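Local coordinates for protein 2-oxoglutarate-dependent dioxygenase DAO (Oryza sativa subsp. indica, PDB 6KUN) that probably oxidises the auxin indole-3-acetic acid irreversibly to inactive 2-oxoindole-3-acetic acid, as an iron- and 2-oxoglutarate-dependent dioxygenase of rice, at residues Ser138-His142 and Pro260-Val264. Numbering follows the deposited sequence.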
# COMPACT_ATOMS: atom_id res chain seq x y z
N SER B 138 -22.54 -3.06 22.36
CA SER B 138 -23.04 -4.35 21.91
C SER B 138 -23.42 -5.27 23.07
O SER B 138 -24.12 -6.26 22.86
CB SER B 138 -22.03 -5.02 20.99
OG SER B 138 -21.01 -5.68 21.71
N LEU B 139 -22.96 -4.99 24.28
CA LEU B 139 -23.32 -5.72 25.47
C LEU B 139 -24.36 -4.98 26.30
O LEU B 139 -24.51 -5.28 27.50
CB LEU B 139 -22.09 -5.96 26.33
CG LEU B 139 -20.93 -6.71 25.66
CD1 LEU B 139 -19.66 -6.67 26.51
CD2 LEU B 139 -21.35 -8.14 25.38
N GLY B 140 -25.07 -4.04 25.66
CA GLY B 140 -26.08 -3.23 26.33
C GLY B 140 -25.54 -2.21 27.31
O GLY B 140 -26.28 -1.70 28.15
N LEU B 141 -24.25 -1.89 27.21
CA LEU B 141 -23.61 -0.98 28.15
C LEU B 141 -23.46 0.39 27.50
O LEU B 141 -22.84 0.51 26.43
CB LEU B 141 -22.24 -1.48 28.57
CG LEU B 141 -22.11 -2.82 29.29
CD1 LEU B 141 -20.63 -3.15 29.42
CD2 LEU B 141 -22.76 -2.76 30.65
N HIS B 142 -24.00 1.41 28.15
CA HIS B 142 -23.81 2.79 27.72
C HIS B 142 -23.30 3.59 28.92
O HIS B 142 -23.26 3.10 30.05
CB HIS B 142 -25.10 3.34 27.13
CG HIS B 142 -25.63 2.50 26.01
ND1 HIS B 142 -26.63 1.57 26.20
CD2 HIS B 142 -25.27 2.40 24.71
CE1 HIS B 142 -26.88 0.96 25.06
NE2 HIS B 142 -26.07 1.45 24.14
N PRO B 260 -18.69 -5.06 34.77
CA PRO B 260 -19.91 -4.34 35.16
C PRO B 260 -21.03 -5.28 35.58
O PRO B 260 -21.17 -6.40 35.07
CB PRO B 260 -20.27 -3.56 33.88
CG PRO B 260 -18.95 -3.52 33.06
CD PRO B 260 -18.27 -4.79 33.37
N GLY B 261 -21.86 -4.80 36.50
CA GLY B 261 -23.03 -5.57 36.94
C GLY B 261 -23.86 -6.26 35.87
O GLY B 261 -24.24 -7.43 36.04
N GLU B 262 -24.15 -5.60 34.74
CA GLU B 262 -25.16 -6.12 33.84
C GLU B 262 -24.68 -7.32 33.01
O GLU B 262 -25.49 -7.92 32.28
CB GLU B 262 -25.65 -5.04 32.87
CG GLU B 262 -26.30 -3.83 33.54
CD GLU B 262 -25.30 -2.73 33.88
OE1 GLU B 262 -24.19 -3.04 34.40
OE2 GLU B 262 -25.62 -1.55 33.62
N LEU B 263 -23.40 -7.70 33.12
CA LEU B 263 -22.89 -8.86 32.40
C LEU B 263 -22.85 -10.13 33.24
O LEU B 263 -22.49 -11.20 32.70
CB LEU B 263 -21.48 -8.58 31.87
CG LEU B 263 -21.32 -7.36 30.96
CD1 LEU B 263 -22.42 -7.31 29.94
CD2 LEU B 263 -21.30 -6.09 31.79
N VAL B 264 -23.20 -10.05 34.53
CA VAL B 264 -23.35 -11.22 35.40
C VAL B 264 -24.83 -11.45 35.67
O VAL B 264 -25.51 -10.58 36.23
CB VAL B 264 -22.57 -11.07 36.72
CG1 VAL B 264 -22.66 -9.64 37.24
CG2 VAL B 264 -23.11 -12.09 37.76
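Leu141 and Leu263 meet tip to tip, each with CG anti to its own carbonyl carbon (chi1 -61° and -57°), a torsion that sends both side chains into the space between the two loops. Their second torsions differ: Leu141 is extended at chi2, whereas Leu263 is turned to -46°, which aims CD1 at Leu139 and CD2 at Leu141. CD2 of Leu263 sits in the isopropyl fork of Leu141, 3.8 Å from both CD1 and CD2 of Leu141, while CD1 of Leu263 lies 3.9 Å from CB of Leu139 and also rests near the backbone O of that residue. CD1 of Leu141 meets CG of the Pro260 ring at 4.0 Å, the two side chains crossing at roughly a right angle, and CD2 of Leu141 faces the carboxylate of Glu262, whose chain bends at chi2 and brings OE1 to 4.0 Å. With an alanine in place of Leu141, a gap would probably open between the 138-142 loop and the joint surface of Pro260 and Leu263, leaving Leu263 CD2 without both methyl partners. The contact is small and essentially apolar, partly buried, with the exposed Glu262 at its edge. Both backbones turn tightly: Gly140, with positive phi, is the C-prime residue of a Schellman motif ending helix 111-138, and residues 261-263 form a 3-10 turn. Far from the iron and ligand sites, the contact packs the loop between helix 111-138 and strand 151-158 against that between strands 256-257 and 275-276, while Trp222 of helix 217-222 touches Leu139, Leu141 and Pro260, and Arg25 of helix 18-30 adjoins Leu139.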